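Side-chain contacts in succinoglycan biosynthesis protein (Bacillus cereus ATCC 14579, PDB 3B55), which binds a calcium ion and, as a member of the erythromycin esterase-like family, is probably a hydrolase: residues A43-L46 with E47-K51; L122-Y125 with V126-K130; V176-N179 with V180-I184; I234-L237 with L238-K242; P276-F279 with Y280-D284. The protein carries 1 engineered substitution. All coordinates share one frame; numbering follows the deposited sequence.

In chain order the five contacts sit near ends of five helices: 39-49, 116-128, 178-192, 221-240 and 278-298. Contact 1 is remote from the rest, its centre about 38 to 55 Å from theirs, beside edge strand 51-53 of the mixed eight-stranded sheet. Contacts 2 and 3 have centres about 17 Å apart and are joined by helix 116-128, which packs on Val-180. Contacts 3 and 4 are closest, about 16 Å between centres. Helix 250-268 touches side chains of contacts 3, 4 and 5. The Leu-122 side chain (contact 2) is about 10 Å from that of calcium ligand Glu-113, and the His-283 side chain (contact 5) about 7 Å from calcium; the others lie farther off.

Contact 1: A43-L46 with E47-K51; sequences AKWL and EAHAK
Trp-45 and His-49 stand one helical turn apart near the C-terminal end of helix 39-49, where Ala-48 N still donates to Lys-44 O at 3.2 Å but the bond from His-49 N to Trp-45 O is weak. A side chain supplements that weak backbone bond: the imidazole ND1 of His-49 donates to the same Trp-45 O, also at 3.2 Å. The oxygen is 23° out of the imidazole plane, so the ring is slightly tilted from the best direction for this bond. The same ring also lies flat on the tryptophan; the tilt is consistent with a compromise between bond and stack. The six-membered ring of Trp-45 and the imidazole stack face to face with centroids 3.9 Å apart and planes only 4° from parallel. Their nearest side-chain atoms are Trp-45 CE2 and His-49 CE1, at 3.7 Å, while His-49 CB adds a CH-pi contact over the same indole ring, 4.3 Å from its centroid. Trp-45 reaches this position by carrying CG trans to its own N (chi1 -178°), which sends the indole forward along the helix. Around the pair, both aromatic side chains touch Ile-385 of strand 382-386, and Leu-46 packs on Ile-374 and Phe-375 of helix 371-376, seating the helix end beside the edge of the main sheet. Since ND1 is the donor, that nitrogen carries a proton; together the bond and the stack would restrict rotation of the imidazole, and the oriented N-H should polarise the Trp-45 carbonyl.

Contact 2: L122-Y125 with V126-K130; sequences LDRY and VLTGK
Leu-122 O accepts from Val-126 N (3.0 Å) in the last regular turns of helix 116-128, which finishes in a glycine C-cap of the alpha-L type: Gly-129, just past the helix, has positive phi (76°) and turns the chain away. Asp-123 follows, its OD1 3.3 Å from the Leu-127 CD2 methyl; the carboxylate itself is spoken for by strand 167-172, through a salt bridge to Arg-167 and a hydrogen bond from Val-168 N. Arg-124 does two things. Its carbonyl oxygen receives Thr-128 N at 2.9 Å and Thr-128 OG1 at 2.6 Å, from opposite faces of the carbonyl plane, so one acceptor is held by two donors of one residue. The threonine hydroxyl lies between its own N and carbonyl carbon (chi1 65°), the rotamer that folds it back onto the helix. The extended Arg-124 chain then lays one guanidinium face over Lys-130 CB, 3.6 Å from NH1, despite the like charges further out. Tyr-125 O takes Gly-129 N at 2.7 Å, the tyrosine ring packs on Leu-150 of helix 144-158, and Tyr-125 CA makes a bent CA-H...O contact with Lys-130 O, 3.3 Å away.

Contact 3: V176-N179 with V180-I184; sequences VNEN and VYNNI
Val-176 and Tyr-181 meet where the chain enters helix 178-192. The CG1 methyl of Val-176, trans to its own N (chi1 178°), comes to 3.5 Å from Tyr-181 CE2, the two side chains running at about a right angle. The same valine methyl lies 4.1 Å from Val-180 CB, so one branch packs against two successive residues. Several polar atoms around this apolar patch have identifiable partners. Tyr-181 OH and Val-176 O both hydrogen-bond to Thr-210 OG1, which thereby bridges the ring's outer end and the backbone leading into the helix. Two further links go to helix 116-128: Asn-177 N to Asp-117 OD2, and Asn-179 ND2 to Asp-117 O. Asn-183 ND2 makes a weak hydrogen bond to Asn-258 OD1 of helix 250-268. Along the backbone, Glu-178 O accepts Asn-182 N at 2.9 Å with an N-H...O angle of 159°, shorter and straighter than the bonds on either side: Val-180 N to Asn-177 O is weak at 3.4 Å, and Asn-183 N to Asn-179 O is 3.2 Å and bent to 137°. Asn-182 ND2 also approaches Glu-178 O, at 3.3 Å, but its angle is too poor for a hydrogen bond; the amide instead lies near the aliphatic Glu-178 CG, 3.7 Å from ND2. With i to i+4 bonds beginning at Glu-178 O, this is the N-terminal first turn of helix 178-192, here tied to helix 116-128 through Asp-117.

Contact 4: I234-L237 with L238-K242; sequences ISAL and LEENK
The closing turns of helix 221-240 carry this contact, in which the adjacent Leu-237 and Leu-238 touch at their CD2 methyls before Asn-241 leaves helical geometry. Leu-237 CD2 and Leu-238 CD2 are 4.4 Å apart, a loose apolar touch between chains that diverge. Neighbouring positions on a helix already point apart, and the different first torsions add to this: CG of Leu-237 is trans to its N (chi1 179°), while that of Leu-238 swings to the side facing away from its carbonyl carbon (chi1 -68°). Leu-238 thus drops back along the helix, with CG 3.6 Å from Ile-234 O. Each of the two helix faces meets a different neighbour: Ile-234 and Leu-237 rest on helix 197-206, Leu-238 on Ile-255 and Ala-259 of helix 250-268, so this helix end packs against both helices. Regular i to i+4 bonds hold the backbone: Leu-238 N to Ile-234 O at 3.1 Å with an N-H...O angle of 156°, and Glu-239 N to Ser-235 O, likewise 3.1 Å. The last, from Asn-241 N to Leu-237 O, stretches to 3.3 Å. Glu-239 CB passes 3.5 Å from Ser-235 O, and beyond it the carboxylate forms a salt bridge with Lys-256. Ser-235 OG hydrogen-bonds to Glu-263 OE2, a second polar tie to helix 250-268 one turn earlier on the same flank as Glu-239.

Contact 5: P276-F279 with Y280-D284; sequences PADF and YLKHD
Asp-278 and Lys-282 are the charged pair of this first part of helix 278-298, four residues apart, and their direct salt bridge is long, OD1 to NZ being 3.9 Å. A water beside the pair bridges it, donating to Asp-278 OD1 at 3.0 Å and accepting from Lys-282 NZ at 2.9 Å, so the link is better described as water-mediated than as a tight ion pair. The lysine bends only at its far end (chi4 79°), which brings NZ back over the aspartate to 3.3 Å from Asp-278 CB. Thr-271 OG1 provides a further partner for that ammonium group.

Among the backbone bonds, Asp-278 O accepts Lys-282 N at 2.9 Å with a nearly straight N-H...O angle of 164°. Ala-277 O takes Leu-281 N at 3.2 Å, together with a weak bond from Tyr-280 N.

The apolar contact is slighter: Phe-279 CB lies over one face of the Tyr-280 ring, with CD2 at 4.2 Å. Separately, Leu-281 runs alongside Asp-278 in the same direction, its CD2 methyl making a van der Waals approach to Asp-278 OD2 at 4.0 Å.

The outer partners place the turn in the fold. Tyr-280 meets Tyr-320 edge to face, and Lys-282 packs on Thr-267 and Met-268 of helix 250-268. His-283, whose side chain is about 7 Å from the bound calcium, hydrogen-bonds to Tyr-320 and to Asp-172 at the end of strand 167-172, so this helix is moored between helix 250-268 and an outermost strand of the main sheet.

Contact 1: A43-L46 with E47-K51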
# COMPACT_ATOMS: atom_id res chain seq x y z
N ALA A 43 -16.62 5.16 -24.47
CA ALA A 43 -15.24 4.79 -24.79
C ALA A 43 -14.58 5.79 -25.73
O ALA A 43 -13.35 5.87 -25.81
CB ALA A 43 -15.20 3.40 -25.40
N LYS A 44 -15.40 6.56 -26.45
CA LYS A 44 -14.88 7.56 -27.37
C LYS A 44 -14.63 8.86 -26.63
O LYS A 44 -13.73 9.63 -26.99
CB LYS A 44 -15.87 7.79 -28.52
CG LYS A 44 -15.96 6.62 -29.50
CD LYS A 44 -15.57 7.07 -30.91
CE LYS A 44 -15.24 5.90 -31.83
NZ LYS A 44 -16.37 5.44 -32.69
N TRP A 45 -15.41 9.11 -25.58
CA TRP A 45 -15.25 10.31 -24.76
C TRP A 45 -13.97 10.13 -23.95
O TRP A 45 -13.22 11.08 -23.73
CB TRP A 45 -16.45 10.46 -23.82
CG TRP A 45 -16.44 11.68 -22.96
CD1 TRP A 45 -17.16 12.83 -23.15
CD2 TRP A 45 -15.69 11.87 -21.75
NE1 TRP A 45 -16.91 13.72 -22.13
CE2 TRP A 45 -16.02 13.16 -21.25
CE3 TRP A 45 -14.78 11.08 -21.03
CZ2 TRP A 45 -15.47 13.67 -20.07
CZ3 TRP A 45 -14.23 11.60 -19.85
CH2 TRP A 45 -14.58 12.88 -19.39
N LEU A 46 -13.73 8.89 -23.51
CA LEU A 46 -12.54 8.56 -22.74
C LEU A 46 -11.29 8.77 -23.56
O LEU A 46 -10.26 9.22 -23.05
CB LEU A 46 -12.60 7.09 -22.29
CG LEU A 46 -13.71 6.68 -21.33
CD1 LEU A 46 -13.73 5.17 -21.20
CD2 LEU A 46 -13.50 7.34 -19.98
N GLU A 47 -11.37 8.45 -24.85
CA GLU A 47 -10.25 8.59 -25.76
C GLU A 47 -9.88 10.07 -25.98
O GLU A 47 -8.71 10.42 -26.06
CB GLU A 47 -10.59 7.95 -27.10
CG GLU A 47 -9.45 7.16 -27.72
CD GLU A 47 -9.93 6.19 -28.78
OE1 GLU A 47 -10.98 5.55 -28.56
OE2 GLU A 47 -9.25 6.05 -29.81
N ALA A 48 -10.90 10.91 -26.06
CA ALA A 48 -10.69 12.34 -26.27
C ALA A 48 -10.16 13.05 -25.03
O ALA A 48 -9.56 14.12 -25.14
CB ALA A 48 -12.00 12.99 -26.72
N HIS A 49 -10.37 12.47 -23.85
CA HIS A 49 -9.91 13.10 -22.62
C HIS A 49 -8.74 12.38 -21.96
O HIS A 49 -8.23 12.82 -20.92
CB HIS A 49 -11.06 13.22 -21.61
CG HIS A 49 -12.07 14.26 -21.98
ND1 HIS A 49 -12.88 14.15 -23.09
CD2 HIS A 49 -12.36 15.46 -21.42
CE1 HIS A 49 -13.63 15.23 -23.19
NE2 HIS A 49 -13.34 16.04 -22.19
N ALA A 50 -8.32 11.27 -22.55
CA ALA A 50 -7.21 10.51 -22.00
C ALA A 50 -5.89 11.20 -22.26
O ALA A 50 -5.67 11.75 -23.35
CB ALA A 50 -7.20 9.10 -22.60
N LYS A 51 -5.01 11.18 -21.26
CA LYS A 51 -3.68 11.77 -21.36
C LYS A 51 -2.79 10.59 -21.73
O LYS A 51 -2.60 9.68 -20.92
CB LYS A 51 -3.24 12.37 -20.02
CG LYS A 51 -4.16 13.48 -19.50
CD LYS A 51 -4.16 14.69 -20.42
CE LYS A 51 -5.05 15.81 -19.89
NZ LYS A 51 -6.50 15.43 -19.80

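Contact 2: L122-Y125 with V126-K130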
# COMPACT_ATOMS: atom_id res chain seq x y z
N LEU A 122 14.36 -1.92 4.45
CA LEU A 122 14.36 -1.36 3.11
C LEU A 122 14.74 0.10 3.22
O LEU A 122 15.43 0.64 2.36
CB LEU A 122 12.97 -1.49 2.47
CG LEU A 122 12.41 -2.91 2.35
CD1 LEU A 122 11.02 -2.87 1.75
CD2 LEU A 122 13.34 -3.77 1.50
N ASP A 123 14.29 0.74 4.31
CA ASP A 123 14.59 2.14 4.56
C ASP A 123 16.09 2.29 4.78
O ASP A 123 16.72 3.23 4.29
CB ASP A 123 13.82 2.61 5.79
CG ASP A 123 13.87 4.11 5.98
OD1 ASP A 123 13.61 4.83 4.99
OD2 ASP A 123 14.17 4.56 7.10
N ARG A 124 16.67 1.35 5.52
CA ARG A 124 18.09 1.36 5.80
C ARG A 124 18.87 1.20 4.48
O ARG A 124 19.94 1.78 4.31
CB ARG A 124 18.44 0.22 6.77
CG ARG A 124 19.92 0.05 7.04
CD ARG A 124 20.15 -0.92 8.20
NE ARG A 124 21.57 -1.19 8.43
CZ ARG A 124 22.31 -2.03 7.70
NH1 ARG A 124 21.75 -2.69 6.70
NH2 ARG A 124 23.59 -2.21 7.98
N TYR A 125 18.32 0.42 3.56
CA TYR A 125 18.95 0.21 2.27
C TYR A 125 18.94 1.47 1.39
O TYR A 125 19.94 1.77 0.74
CB TYR A 125 18.28 -0.94 1.52
CG TYR A 125 18.72 -1.06 0.08
CD1 TYR A 125 19.97 -1.57 -0.25
CD2 TYR A 125 17.90 -0.61 -0.95
CE1 TYR A 125 20.40 -1.62 -1.58
CE2 TYR A 125 18.32 -0.66 -2.28
CZ TYR A 125 19.57 -1.16 -2.58
OH TYR A 125 19.97 -1.19 -3.90
N VAL A 126 17.83 2.20 1.35
CA VAL A 126 17.78 3.40 0.53
C VAL A 126 18.48 4.58 1.19
O VAL A 126 18.73 5.60 0.55
CB VAL A 126 16.33 3.81 0.17
CG1 VAL A 126 15.67 2.71 -0.66
CG2 VAL A 126 15.53 4.10 1.43
N LEU A 127 18.79 4.45 2.47
CA LEU A 127 19.46 5.52 3.20
C LEU A 127 20.97 5.33 3.20
O LEU A 127 21.72 6.28 3.04
CB LEU A 127 19.00 5.57 4.66
CG LEU A 127 17.94 6.58 5.11
CD1 LEU A 127 18.37 7.97 4.69
CD2 LEU A 127 16.59 6.23 4.51
N THR A 128 21.41 4.08 3.39
CA THR A 128 22.83 3.77 3.46
C THR A 128 23.36 2.84 2.37
O THR A 128 24.56 2.66 2.26
CB THR A 128 23.16 3.12 4.81
OG1 THR A 128 22.49 1.85 4.91
CG2 THR A 128 22.70 4.00 5.95
N GLY A 129 22.46 2.26 1.58
CA GLY A 129 22.90 1.36 0.53
C GLY A 129 23.32 -0.00 1.07
O GLY A 129 23.77 -0.86 0.32
N LYS A 130 23.18 -0.19 2.38
CA LYS A 130 23.55 -1.44 3.03
C LYS A 130 22.36 -2.36 3.19
O LYS A 130 21.23 -1.91 3.39
CB LYS A 130 24.10 -1.18 4.43
CG LYS A 130 25.30 -0.24 4.53
CD LYS A 130 25.54 0.09 5.99
CE LYS A 130 26.66 1.08 6.22
NZ LYS A 130 26.66 1.52 7.65

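Contact 3: V176-N179 with V180-I184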
# COMPACT_ATOMS: atom_id res chain seq x y z
N VAL A 176 5.65 -8.96 13.46
CA VAL A 176 6.40 -7.96 14.21
C VAL A 176 7.72 -8.61 14.58
O VAL A 176 7.86 -9.18 15.67
CB VAL A 176 5.68 -7.58 15.51
CG1 VAL A 176 6.52 -6.57 16.28
CG2 VAL A 176 4.30 -7.01 15.19
N ASN A 177 8.68 -8.54 13.67
CA ASN A 177 9.97 -9.16 13.91
C ASN A 177 10.75 -8.48 15.02
O ASN A 177 10.35 -7.45 15.55
CB ASN A 177 10.78 -9.20 12.61
CG ASN A 177 10.03 -9.91 11.48
OD1 ASN A 177 9.26 -10.84 11.73
ND2 ASN A 177 10.25 -9.47 10.25
N GLU A 178 11.89 -9.07 15.36
CA GLU A 178 12.74 -8.59 16.43
C GLU A 178 13.33 -7.18 16.25
O GLU A 178 13.58 -6.49 17.24
CB GLU A 178 13.84 -9.62 16.69
CG GLU A 178 14.49 -9.55 18.05
CD GLU A 178 15.27 -10.81 18.38
OE1 GLU A 178 15.94 -10.85 19.44
OE2 GLU A 178 15.22 -11.77 17.57
N ASN A 179 13.56 -6.75 15.02
CA ASN A 179 14.13 -5.41 14.82
C ASN A 179 13.26 -4.31 15.41
O ASN A 179 13.77 -3.30 15.88
CB ASN A 179 14.41 -5.13 13.33
CG ASN A 179 13.23 -5.47 12.43
OD1 ASN A 179 12.19 -5.97 12.88
ND2 ASN A 179 13.38 -5.18 11.14
N VAL A 180 11.95 -4.51 15.39
CA VAL A 180 11.04 -3.52 15.95
C VAL A 180 11.25 -3.44 17.46
O VAL A 180 11.31 -2.36 18.04
CB VAL A 180 9.56 -3.88 15.66
CG1 VAL A 180 8.63 -3.04 16.53
CG2 VAL A 180 9.26 -3.65 14.19
N TYR A 181 11.36 -4.61 18.09
CA TYR A 181 11.57 -4.70 19.53
C TYR A 181 12.92 -4.11 19.93
O TYR A 181 13.01 -3.44 20.96
CB TYR A 181 11.49 -6.16 19.98
CG TYR A 181 10.09 -6.74 19.87
CD1 TYR A 181 9.11 -6.40 20.80
CD2 TYR A 181 9.75 -7.61 18.84
CE1 TYR A 181 7.81 -6.92 20.70
CE2 TYR A 181 8.47 -8.12 18.72
CZ TYR A 181 7.50 -7.78 19.66
OH TYR A 181 6.23 -8.29 19.56
N ASN A 182 13.95 -4.36 19.13
CA ASN A 182 15.28 -3.83 19.43
C ASN A 182 15.33 -2.31 19.33
O ASN A 182 16.17 -1.68 19.97
CB ASN A 182 16.35 -4.44 18.52
CG ASN A 182 16.58 -5.91 18.80
OD1 ASN A 182 16.53 -6.36 19.94
ND2 ASN A 182 16.86 -6.68 17.75
N ASN A 183 14.45 -1.72 18.53
CA ASN A 183 14.43 -0.26 18.42
C ASN A 183 13.95 0.33 19.74
O ASN A 183 14.49 1.33 20.22
CB ASN A 183 13.49 0.21 17.30
CG ASN A 183 14.10 0.05 15.92
OD1 ASN A 183 15.32 0.08 15.76
ND2 ASN A 183 13.25 -0.11 14.91
N ILE A 184 12.94 -0.29 20.32
CA ILE A 184 12.39 0.16 21.59
C ILE A 184 13.40 -0.11 22.71
O ILE A 184 13.65 0.75 23.55
CB ILE A 184 11.07 -0.58 21.92
CG1 ILE A 184 10.02 -0.26 20.84
CG2 ILE A 184 10.56 -0.17 23.31
CD1 ILE A 184 8.76 -1.10 20.96

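Contact 4: I234-L237 with L238-K242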
# COMPACT_ATOMS: atom_id res chain seq x y z
N ILE A 234 3.46 -1.70 27.35
CA ILE A 234 4.71 -1.17 26.82
C ILE A 234 4.49 0.25 26.31
O ILE A 234 5.27 1.15 26.63
CB ILE A 234 5.26 -2.04 25.68
CG1 ILE A 234 5.72 -3.39 26.24
CG2 ILE A 234 6.40 -1.33 24.98
CD1 ILE A 234 6.34 -4.31 25.22
N SER A 235 3.44 0.44 25.53
CA SER A 235 3.11 1.76 25.00
C SER A 235 2.78 2.72 26.14
O SER A 235 3.19 3.88 26.12
CB SER A 235 1.91 1.68 24.06
OG SER A 235 2.28 1.03 22.85
N ALA A 236 2.03 2.23 27.12
CA ALA A 236 1.67 3.05 28.26
C ALA A 236 2.94 3.48 29.00
O ALA A 236 3.04 4.61 29.47
CB ALA A 236 0.75 2.28 29.20
N LEU A 237 3.91 2.58 29.10
CA LEU A 237 5.15 2.90 29.79
C LEU A 237 5.91 4.03 29.10
O LEU A 237 6.43 4.92 29.76
CB LEU A 237 6.05 1.66 29.89
CG LEU A 237 7.39 1.93 30.59
CD1 LEU A 237 7.92 0.64 31.18
CD2 LEU A 237 8.39 2.52 29.60
N LEU A 238 5.98 3.98 27.77
CA LEU A 238 6.69 5.02 27.04
C LEU A 238 5.98 6.37 27.16
O LEU A 238 6.62 7.41 27.24
CB LEU A 238 6.81 4.62 25.57
CG LEU A 238 7.72 3.43 25.26
CD1 LEU A 238 7.52 2.98 23.84
CD2 LEU A 238 9.18 3.82 25.50
N GLU A 239 4.65 6.33 27.21
CA GLU A 239 3.84 7.54 27.30
C GLU A 239 3.95 8.29 28.64
O GLU A 239 4.01 9.52 28.64
CB GLU A 239 2.37 7.21 27.02
CG GLU A 239 1.42 8.42 27.01
CD GLU A 239 1.80 9.48 25.98
OE1 GLU A 239 2.51 9.14 25.01
OE2 GLU A 239 1.39 10.65 26.15
N GLU A 240 3.98 7.57 29.76
CA GLU A 240 4.09 8.25 31.05
C GLU A 240 5.51 8.67 31.42
O GLU A 240 5.70 9.52 32.28
CB GLU A 240 3.49 7.41 32.19
CG GLU A 240 3.35 5.94 31.91
CD GLU A 240 1.90 5.49 31.96
OE1 GLU A 240 1.09 5.97 31.13
OE2 GLU A 240 1.56 4.65 32.82
N ASN A 241 6.50 8.06 30.77
CA ASN A 241 7.90 8.40 31.02
C ASN A 241 8.40 9.28 29.88
O ASN A 241 9.60 9.42 29.65
CB ASN A 241 8.75 7.13 31.13
CG ASN A 241 8.40 6.31 32.35
OD1 ASN A 241 7.74 5.27 32.25
ND2 ASN A 241 8.83 6.78 33.51
N LYS A 242 7.43 9.86 29.18
CA LYS A 242 7.68 10.73 28.05
C LYS A 242 8.77 11.76 28.35
O LYS A 242 9.79 11.83 27.64
CB LYS A 242 6.36 11.42 27.67
CG LYS A 242 6.32 12.13 26.34
CD LYS A 242 4.89 12.56 26.01
CE LYS A 242 4.85 13.47 24.79
NZ LYS A 242 5.49 12.83 23.60

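Contact 5: P276-F279 with Y280-D284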
# COMPACT_ATOMS: atom_id res chain seq x y z
N PRO A 276 -15.76 -12.54 13.31
CA PRO A 276 -14.76 -12.88 12.30
C PRO A 276 -14.38 -11.76 11.33
O PRO A 276 -13.25 -11.72 10.84
CB PRO A 276 -15.39 -14.07 11.58
CG PRO A 276 -16.85 -13.78 11.69
CD PRO A 276 -16.96 -13.38 13.14
N ALA A 277 -15.31 -10.86 11.03
CA ALA A 277 -15.01 -9.78 10.10
C ALA A 277 -14.06 -8.73 10.68
O ALA A 277 -13.38 -8.02 9.93
CB ALA A 277 -16.31 -9.13 9.62
N ASP A 278 -14.00 -8.64 12.00
CA ASP A 278 -13.13 -7.65 12.65
C ASP A 278 -11.64 -7.86 12.40
O ASP A 278 -10.85 -6.93 12.59
CB ASP A 278 -13.38 -7.62 14.16
CG ASP A 278 -14.62 -6.83 14.54
OD1 ASP A 278 -14.82 -6.60 15.75
OD2 ASP A 278 -15.40 -6.43 13.63
N PHE A 279 -11.24 -9.06 11.99
CA PHE A 279 -9.83 -9.31 11.71
C PHE A 279 -9.38 -8.38 10.59
O PHE A 279 -8.31 -7.76 10.65
CB PHE A 279 -9.63 -10.77 11.27
CG PHE A 279 -9.56 -11.76 12.40
CD1 PHE A 279 -8.36 -11.98 13.08
CD2 PHE A 279 -10.69 -12.47 12.80
CE1 PHE A 279 -8.29 -12.89 14.13
CE2 PHE A 279 -10.63 -13.38 13.85
CZ PHE A 279 -9.42 -13.60 14.52
N TYR A 280 -10.23 -8.29 9.56
CA TYR A 280 -9.98 -7.46 8.39
C TYR A 280 -10.23 -5.99 8.65
O TYR A 280 -9.52 -5.14 8.10
CB TYR A 280 -10.85 -7.95 7.24
CG TYR A 280 -10.60 -9.40 6.96
CD1 TYR A 280 -9.51 -9.80 6.21
CD2 TYR A 280 -11.43 -10.39 7.50
CE1 TYR A 280 -9.22 -11.14 6.00
CE2 TYR A 280 -11.16 -11.74 7.31
CZ TYR A 280 -10.05 -12.11 6.55
OH TYR A 280 -9.76 -13.44 6.33
N LEU A 281 -11.23 -5.69 9.46
CA LEU A 281 -11.54 -4.30 9.78
C LEU A 281 -10.32 -3.73 10.49
O LEU A 281 -9.83 -2.66 10.14
CB LEU A 281 -12.76 -4.21 10.70
CG LEU A 281 -13.12 -2.79 11.16
CD1 LEU A 281 -13.57 -1.96 9.97
CD2 LEU A 281 -14.22 -2.85 12.22
N LYS A 282 -9.83 -4.47 11.48
CA LYS A 282 -8.67 -4.04 12.25
C LYS A 282 -7.43 -4.02 11.37
O LYS A 282 -6.55 -3.18 11.56
CB LYS A 282 -8.42 -4.96 13.44
CG LYS A 282 -9.51 -4.93 14.51
CD LYS A 282 -9.03 -5.66 15.77
CE LYS A 282 -10.15 -5.89 16.77
NZ LYS A 282 -11.01 -7.05 16.40
N HIS A 283 -7.34 -4.94 10.41
CA HIS A 283 -6.17 -4.97 9.55
C HIS A 283 -6.00 -3.66 8.81
O HIS A 283 -4.96 -3.03 8.91
CB HIS A 283 -6.26 -6.10 8.52
CG HIS A 283 -5.06 -6.19 7.62
ND1 HIS A 283 -5.16 -6.34 6.25
CD2 HIS A 283 -3.73 -6.12 7.90
CE1 HIS A 283 -3.94 -6.35 5.72
NE2 HIS A 283 -3.06 -6.22 6.70
N ASP A 284 -7.03 -3.22 8.09
CA ASP A 284 -6.90 -1.98 7.34
C ASP A 284 -7.00 -0.71 8.18
O ASP A 284 -6.61 0.36 7.73
CB ASP A 284 -7.90 -1.94 6.18
CG ASP A 284 -7.29 -2.50 4.89
OD1 ASP A 284 -6.47 -3.44 4.98
OD2 ASP A 284 -7.63 -2.00 3.79
O HOH W 1 -13.29 -7.84 18.04